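Long-range contacts in toll-like receptor 13 (Mus musculus, PDB 4Z0C), which recognises bacterial 23S rRNA as an innate immune receptor and signals through MYD88 and TRAF6 to activate NF-kappa-B and trigger inflammation: residues A[46-51]-A[70-75]; A[94-99]-A[115-120]. All coordinates share one frame; numbering follows the deposited sequence.

Interaction 1: A[46-51]-A[70-75]; sequences EIQVLP and SIWKID. With NAG (2-acetamido-2-deoxy-beta-D-glucopyranose), chain L.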
loop_
_atom_site.group_PDB
_atom_site.type_symbol
_atom_site.label_atom_id
_atom_site.label_comp_id
_atom_site.label_asym_id
_atom_site.label_seq_id
_atom_site.Cartn_x
_atom_site.Cartn_y
_atom_site.Cartn_z
ATOM N N GLU A 46 -31.627 -0.969 -16.357
ATOM C CA GLU A 46 -32.703 -1.933 -16.105
ATOM C C GLU A 46 -33.797 -1.854 -17.180
ATOM O O GLU A 46 -34.978 -2.083 -16.900
ATOM C CB GLU A 46 -33.311 -1.709 -14.712
ATOM C CG GLU A 46 -32.316 -1.197 -13.665
ATOM C CD GLU A 46 -32.980 -0.775 -12.357
ATOM O OE1 GLU A 46 -34.144 -1.171 -12.123
ATOM O OE2 GLU A 46 -32.345 -0.029 -11.571
ATOM N N ILE A 47 -33.387 -1.538 -18.407
ATOM C CA ILE A 47 -34.281 -1.509 -19.563
ATOM C C ILE A 47 -34.890 -2.887 -19.846
ATOM O O ILE A 47 -34.181 -3.888 -19.880
ATOM C CB ILE A 47 -33.522 -1.029 -20.821
ATOM C CG1 ILE A 47 -32.968 0.384 -20.592
ATOM C CG2 ILE A 47 -34.420 -1.097 -22.052
ATOM C CD1 ILE A 47 -31.837 0.766 -21.524
ATOM N N GLN A 48 -36.206 -2.929 -20.041
ATOM C CA GLN A 48 -36.916 -4.194 -20.185
ATOM C C GLN A 48 -37.544 -4.372 -21.570
ATOM O O GLN A 48 -37.524 -5.468 -22.121
ATOM C CB GLN A 48 -37.993 -4.351 -19.106
ATOM C CG GLN A 48 -37.452 -4.763 -17.750
ATOM C CD GLN A 48 -38.514 -5.330 -16.819
ATOM O OE1 GLN A 48 -39.694 -5.062 -16.968
ATOM N NE2 GLN A 48 -38.081 -6.100 -15.834
ATOM N N VAL A 49 -38.083 -3.306 -22.153
ATOM C CA VAL A 49 -38.681 -3.443 -23.477
ATOM C C VAL A 49 -38.139 -2.414 -24.456
ATOM O O VAL A 49 -37.779 -1.298 -24.077
ATOM C CB VAL A 49 -40.239 -3.378 -23.460
ATOM C CG1 VAL A 49 -40.816 -4.279 -22.374
ATOM C CG2 VAL A 49 -40.721 -1.962 -23.281
ATOM N N LEU A 50 -38.059 -2.820 -25.718
ATOM C CA LEU A 50 -37.665 -1.923 -26.791
ATOM C C LEU A 50 -38.869 -1.726 -27.703
ATOM O O LEU A 50 -39.152 -2.576 -28.557
ATOM C CB LEU A 50 -36.498 -2.507 -27.594
ATOM C CG LEU A 50 -35.083 -2.015 -27.277
ATOM C CD1 LEU A 50 -34.725 -2.328 -25.845
ATOM C CD2 LEU A 50 -34.047 -2.574 -28.238
ATOM N N PRO A 51 -39.589 -0.604 -27.513
ATOM C CA PRO A 51 -40.782 -0.218 -28.281
ATOM C C PRO A 51 -40.477 0.002 -29.763
ATOM O O PRO A 51 -39.305 0.134 -30.126
ATOM C CB PRO A 51 -41.228 1.092 -27.615
ATOM C CG PRO A 51 -40.017 1.586 -26.837
ATOM C CD PRO A 51 -39.296 0.346 -26.420
ATOM N N SER A 70 -32.211 -5.678 -18.871
ATOM C CA SER A 70 -33.150 -6.776 -18.623
ATOM C C SER A 70 -34.089 -6.957 -19.797
ATOM O O SER A 70 -35.234 -7.382 -19.642
ATOM C CB SER A 70 -33.941 -6.562 -17.334
ATOM O OG SER A 70 -33.070 -6.407 -16.221
ATOM N N ILE A 71 -33.586 -6.624 -20.979
ATOM C CA ILE A 71 -34.371 -6.676 -22.199
ATOM C C ILE A 71 -34.833 -8.080 -22.544
ATOM O O ILE A 71 -34.021 -8.985 -22.766
ATOM C CB ILE A 71 -33.574 -6.112 -23.372
ATOM C CG1 ILE A 71 -33.289 -4.624 -23.129
ATOM C CG2 ILE A 71 -34.338 -6.345 -24.667
ATOM C CD1 ILE A 71 -32.174 -4.045 -23.988
ATOM N N TRP A 72 -36.145 -8.261 -22.592
ATOM C CA TRP A 72 -36.711 -9.557 -22.941
ATOM C C TRP A 72 -37.700 -9.410 -24.088
ATOM O O TRP A 72 -38.235 -10.400 -24.595
ATOM C CB TRP A 72 -37.404 -10.176 -21.730
ATOM C CG TRP A 72 -38.593 -9.404 -21.284
ATOM C CD1 TRP A 72 -38.607 -8.370 -20.410
ATOM C CD2 TRP A 72 -39.953 -9.615 -21.682
ATOM N NE1 TRP A 72 -39.890 -7.914 -20.237
ATOM C CE2 TRP A 72 -40.736 -8.664 -21.008
ATOM C CE3 TRP A 72 -40.584 -10.517 -22.543
ATOM C CZ2 TRP A 72 -42.113 -8.585 -21.166
ATOM C CZ3 TRP A 72 -41.956 -10.434 -22.703
ATOM C CH2 TRP A 72 -42.704 -9.477 -22.018
ATOM N N LYS A 73 -37.940 -8.170 -24.497
ATOM C CA LYS A 73 -38.975 -7.892 -25.488
ATOM C C LYS A 73 -38.552 -6.758 -26.405
ATOM O O LYS A 73 -38.436 -5.617 -25.979
ATOM C CB LYS A 73 -40.287 -7.552 -24.786
ATOM C CG LYS A 73 -41.466 -7.268 -25.701
ATOM C CD LYS A 73 -42.733 -7.211 -24.860
ATOM C CE LYS A 73 -43.941 -6.776 -25.656
ATOM N NZ LYS A 73 -43.879 -5.318 -25.948
ATOM N N ILE A 74 -38.311 -7.092 -27.668
ATOM C CA ILE A 74 -37.906 -6.113 -28.664
ATOM C C ILE A 74 -38.980 -6.107 -29.739
ATOM O O ILE A 74 -39.063 -7.052 -30.544
ATOM C CB ILE A 74 -36.553 -6.490 -29.311
ATOM C CG1 ILE A 74 -35.534 -6.886 -28.236
ATOM C CG2 ILE A 74 -36.038 -5.344 -30.205
ATOM C CD1 ILE A 74 -34.085 -6.862 -28.701
ATOM N N ASP A 75 -39.798 -5.051 -29.754
ATOM C CA ASP A 75 -40.915 -4.988 -30.678
ATOM C C ASP A 75 -40.439 -4.870 -32.115
ATOM O O ASP A 75 -39.400 -4.268 -32.388
ATOM C CB ASP A 75 -41.815 -3.790 -30.376
ATOM C CG ASP A 75 -42.489 -3.885 -29.026
ATOM O OD1 ASP A 75 -42.738 -5.015 -28.555
ATOM O OD2 ASP A 75 -42.801 -2.809 -28.455
HETATM C C1 NAG L . -40.635 -12.814 -29.301
HETATM C C2 NAG L . -40.218 -12.040 -28.043
HETATM C C3 NAG L . -40.645 -12.721 -26.745
HETATM C C4 NAG L . -42.073 -13.259 -26.810
HETATM C C5 NAG L . -42.334 -13.981 -28.130
HETATM C C6 NAG L . -43.794 -14.420 -28.268
HETATM C C7 NAG L . -38.234 -10.630 -28.042
HETATM C C8 NAG L . -36.855 -10.513 -27.463
HETATM N N2 NAG L . -38.782 -11.839 -28.023
HETATM O O3 NAG L . -40.545 -11.784 -25.696
HETATM O O4 NAG L . -42.260 -14.159 -25.738
HETATM O O5 NAG L . -42.002 -13.148 -29.221
HETATM O O6 NAG L . -44.617 -13.327 -28.621
HETATM O O7 NAG L . -38.791 -9.637 -28.501
#
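S70 meets I47 and Q48 where two successive turns of the leucine-rich-repeat solenoid of the receptor's ectodomain (extracellular by prediction) run side by side. LRR 1 supplies 46-51 and LRR 2 supplies 70-75, both running in the same direction. S70 N donates to I47 O at 2.8 Å, and S70 CB leans on Q48 CG. I71 is buried. Its side chain lies beside that of I47 and points the same way, while I71 CD1 reaches L50 CD1 at 3.6 Å. I71 N is taken by N93 OD1 from the following turn. W72 N donates to Q48 O in the carbonyl plane, and a CA-H contact from I71 reaches the same oxygen. CG of W72 stands between the backbone N and the carbonyl carbon (chi1 65°). This turns the indole toward 46-51, and K73 CB lies 3.6 Å above the W72 ring, over its centre. The same ring lies obliquely to Q48 O and V49 CG1. W72 O accepts a bond of 2.9 Å from O3 of the NAG carried by N99. K73 pairs with V49 in a parallel bridge, and K73 O accepts from L50 N at 2.8 Å. I74 pairs with L50 in a second bridge, which completes a short two-stranded parallel ladder. I74 CG2 touches L50 CB and CD2 on the face that carries L50 and I74, where F79 also packs on both. I74 N donates to NAG O7 at 2.7 Å in a nearly straight bond (172° at the hydrogen). D75 N bonds to L50 O. Within 70-75, a salt bridge from K73 NZ reaches the syn lone pair of D75 OD1, while D75 OD2 sits 3.3 Å from P51 CA.

Interaction 2: A[94-99]-A[115-120]; sequences KIQSVN and HNQITH. With NAG (2-acetamido-2-deoxy-beta-D-glucopyranose), chain L.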
loop_
_atom_site.group_PDB
_atom_site.type_symbol
_atom_site.label_atom_id
_atom_site.label_comp_id
_atom_site.label_asym_id
_atom_site.label_seq_id
_atom_site.Cartn_x
_atom_site.Cartn_y
_atom_site.Cartn_z
ATOM N N LYS A 94 -32.322 -10.489 -21.123
ATOM C CA LYS A 94 -33.256 -11.552 -20.775
ATOM C C LYS A 94 -33.980 -12.111 -22.005
ATOM O O LYS A 94 -35.144 -12.508 -21.929
ATOM C CB LYS A 94 -34.254 -11.048 -19.727
ATOM C CG LYS A 94 -33.601 -10.685 -18.402
ATOM C CD LYS A 94 -33.291 -11.947 -17.619
ATOM C CE LYS A 94 -32.004 -11.827 -16.797
ATOM N NZ LYS A 94 -32.172 -11.041 -15.542
ATOM N N ILE A 95 -33.279 -12.146 -23.135
ATOM C CA ILE A 95 -33.879 -12.569 -24.403
ATOM C C ILE A 95 -33.982 -14.088 -24.519
ATOM O O ILE A 95 -32.965 -14.779 -24.476
ATOM C CB ILE A 95 -33.082 -12.011 -25.606
ATOM C CG1 ILE A 95 -32.971 -10.482 -25.508
ATOM C CG2 ILE A 95 -33.718 -12.440 -26.934
ATOM C CD1 ILE A 95 -32.045 -9.863 -26.539
ATOM N N GLN A 96 -35.199 -14.607 -24.673
ATOM C CA GLN A 96 -35.403 -16.066 -24.776
ATOM C C GLN A 96 -35.665 -16.571 -26.184
ATOM O O GLN A 96 -35.361 -17.712 -26.504
ATOM C CB GLN A 96 -36.531 -16.544 -23.860
ATOM C CG GLN A 96 -36.252 -16.368 -22.379
ATOM C CD GLN A 96 -37.443 -16.737 -21.525
ATOM O OE1 GLN A 96 -37.931 -17.871 -21.574
ATOM N NE2 GLN A 96 -37.898 -15.796 -20.708
ATOM N N SER A 97 -36.255 -15.734 -27.021
ATOM C CA SER A 97 -36.442 -16.092 -28.416
ATOM C C SER A 97 -36.239 -14.832 -29.219
ATOM O O SER A 97 -36.477 -13.736 -28.721
ATOM C CB SER A 97 -37.833 -16.682 -28.653
ATOM O OG SER A 97 -38.834 -15.913 -28.011
ATOM N N VAL A 98 -35.787 -14.980 -30.456
ATOM C CA VAL A 98 -35.532 -13.819 -31.293
ATOM C C VAL A 98 -36.556 -13.716 -32.425
ATOM O O VAL A 98 -36.700 -14.616 -33.245
ATOM C CB VAL A 98 -34.096 -13.841 -31.842
ATOM C CG1 VAL A 98 -33.812 -12.589 -32.628
ATOM C CG2 VAL A 98 -33.107 -13.956 -30.689
ATOM N N ASN A 99 -37.275 -12.602 -32.442
ATOM C CA ASN A 99 -38.333 -12.383 -33.405
ATOM C C ASN A 99 -37.855 -11.462 -34.522
ATOM O O ASN A 99 -36.671 -11.146 -34.605
ATOM C CB ASN A 99 -39.545 -11.794 -32.697
ATOM C CG ASN A 99 -39.969 -12.621 -31.494
ATOM O OD1 ASN A 99 -39.883 -13.851 -31.513
ATOM N ND2 ASN A 99 -40.398 -11.944 -30.429
ATOM N N HIS A 115 -24.762 -14.291 -23.980
ATOM C CA HIS A 115 -25.191 -14.188 -22.585
ATOM C C HIS A 115 -26.662 -13.787 -22.449
ATOM O O HIS A 115 -27.013 -12.803 -21.797
ATOM C CB HIS A 115 -24.268 -13.235 -21.825
ATOM C CG HIS A 115 -24.398 -13.312 -20.335
ATOM N ND1 HIS A 115 -25.391 -14.034 -19.704
ATOM C CD2 HIS A 115 -23.644 -12.774 -19.348
ATOM C CE1 HIS A 115 -25.260 -13.911 -18.394
ATOM N NE2 HIS A 115 -24.204 -13.158 -18.155
ATOM N N ASN A 116 -27.517 -14.561 -23.093
ATOM C CA ASN A 116 -28.954 -14.413 -22.927
ATOM C C ASN A 116 -29.510 -15.808 -22.654
ATOM O O ASN A 116 -28.759 -16.681 -22.240
ATOM C CB ASN A 116 -29.572 -13.789 -24.179
ATOM C CG ASN A 116 -29.435 -12.273 -24.216
ATOM O OD1 ASN A 116 -30.201 -11.567 -23.561
ATOM N ND2 ASN A 116 -28.475 -11.764 -24.989
ATOM N N GLN A 117 -30.797 -16.035 -22.908
ATOM C CA GLN A 117 -31.376 -17.366 -22.717
ATOM C C GLN A 117 -32.124 -17.820 -23.978
ATOM O O GLN A 117 -33.161 -18.474 -23.897
ATOM C CB GLN A 117 -32.321 -17.406 -21.514
ATOM C CG GLN A 117 -31.754 -16.836 -20.218
ATOM C CD GLN A 117 -31.929 -15.337 -20.146
ATOM O OE1 GLN A 117 -33.010 -14.815 -20.470
ATOM N NE2 GLN A 117 -30.881 -14.630 -19.709
ATOM N N ILE A 118 -31.580 -17.465 -25.137
ATOM C CA ILE A 118 -32.188 -17.779 -26.429
ATOM C C ILE A 118 -32.311 -19.281 -26.688
ATOM O O ILE A 118 -31.360 -20.028 -26.460
ATOM C CB ILE A 118 -31.384 -17.129 -27.579
ATOM C CG1 ILE A 118 -31.423 -15.605 -27.440
ATOM C CG2 ILE A 118 -31.922 -17.572 -28.944
ATOM C CD1 ILE A 118 -30.341 -14.882 -28.217
ATOM N N THR A 119 -33.492 -19.714 -27.142
ATOM C CA THR A 119 -33.697 -21.101 -27.579
ATOM C C THR A 119 -33.978 -21.171 -29.074
ATOM O O THR A 119 -33.576 -22.126 -29.736
ATOM C CB THR A 119 -34.865 -21.788 -26.845
ATOM O OG1 THR A 119 -36.048 -21.003 -26.990
ATOM C CG2 THR A 119 -34.558 -21.962 -25.366
ATOM N N HIS A 120 -34.658 -20.155 -29.608
ATOM C CA HIS A 120 -35.053 -20.151 -31.023
ATOM C C HIS A 120 -34.926 -18.792 -31.690
ATOM O O HIS A 120 -35.072 -17.744 -31.056
ATOM C CB HIS A 120 -36.494 -20.640 -31.191
ATOM C CG HIS A 120 -36.699 -22.071 -30.811
ATOM N ND1 HIS A 120 -37.075 -22.462 -29.544
ATOM C CD2 HIS A 120 -36.592 -23.211 -31.537
ATOM C CE1 HIS A 120 -37.184 -23.777 -29.503
ATOM N NE2 HIS A 120 -36.897 -24.257 -30.702
HETATM C C1 NAG L . -40.635 -12.814 -29.301
HETATM C C2 NAG L . -40.218 -12.040 -28.043
HETATM C C3 NAG L . -40.645 -12.721 -26.745
HETATM C C4 NAG L . -42.073 -13.259 -26.810
HETATM C C5 NAG L . -42.334 -13.981 -28.130
HETATM C C6 NAG L . -43.794 -14.420 -28.268
HETATM C C7 NAG L . -38.234 -10.630 -28.042
HETATM C C8 NAG L . -36.855 -10.513 -27.463
HETATM N N2 NAG L . -38.782 -11.839 -28.023
HETATM O O3 NAG L . -40.545 -11.784 -25.696
HETATM O O4 NAG L . -42.260 -14.159 -25.738
HETATM O O5 NAG L . -42.002 -13.148 -29.221
HETATM O O6 NAG L . -44.617 -13.327 -28.621
HETATM O O7 NAG L . -38.791 -9.637 -28.501
#
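N116 points its side chain at the backbone of I95 in the neighbouring turn. N116 CB lies 3.5 Å from I95 O. N116 CG comes next and packs on I95 CB at 3.9 Å. At the tip, N116 OD1 accepts from I95 N at 3.2 Å; this donor is tilted 30° from the amide plane. N116 ND2 donates to L90 O and L113 O, so backbone partners from both turns hold the buried amide. Beyond N116 the two segments are joined by backbone bonds. Q117 N donates to I95 O, T119 N to Q96 O at 2.8 Å, and V98 N to H120 O at 2.9 Å. CA-H contacts from I118 to Q96 O and from Q96 to Q117 O add to them. The Q117 side chain bends at chi2 (85°) and lies across K94, with NE2 bonded to N93 O. I118 forms the apolar part. Its CG1 lies alongside I95 CG2, and its CD1 meets V98 CG2 at 3.8 Å. N99 ND2 carries the NAG, whose N2 donates to S97 O. At the start of 115-120, H115 NE2 makes a weak hydrogen bond to a cytosine base of the bound RNA. A buried asparagine bonded to the backbone of the preceding turn is one rung of the asparagine ladder of leucine-rich repeats.

Overall arrangement
Interactions 1 and 2 join equivalent parts of successive repeats, LRR 1 with LRR 2 and LRR 3 with LRR 4. Their centres are about 12 Å apart, and they touch directly: K94 N probably bonds to I71 O. The NAG on N99 bridges them. Both are partly buried: I47, L50, I71 and I74, and I95, V98 and I118, are buried, while Q48, W72 and Q96 are exposed. Interaction 1 has two parallel bridges, and a salt bridge within 70-75. Interaction 2 splays by 29° and includes its buried ladder asparagine, N116; in interaction 1 the corresponding bonds come from N69 and N93, outside the segments. Interaction 2 reaches the RNA through H115, which does not touch 94-99.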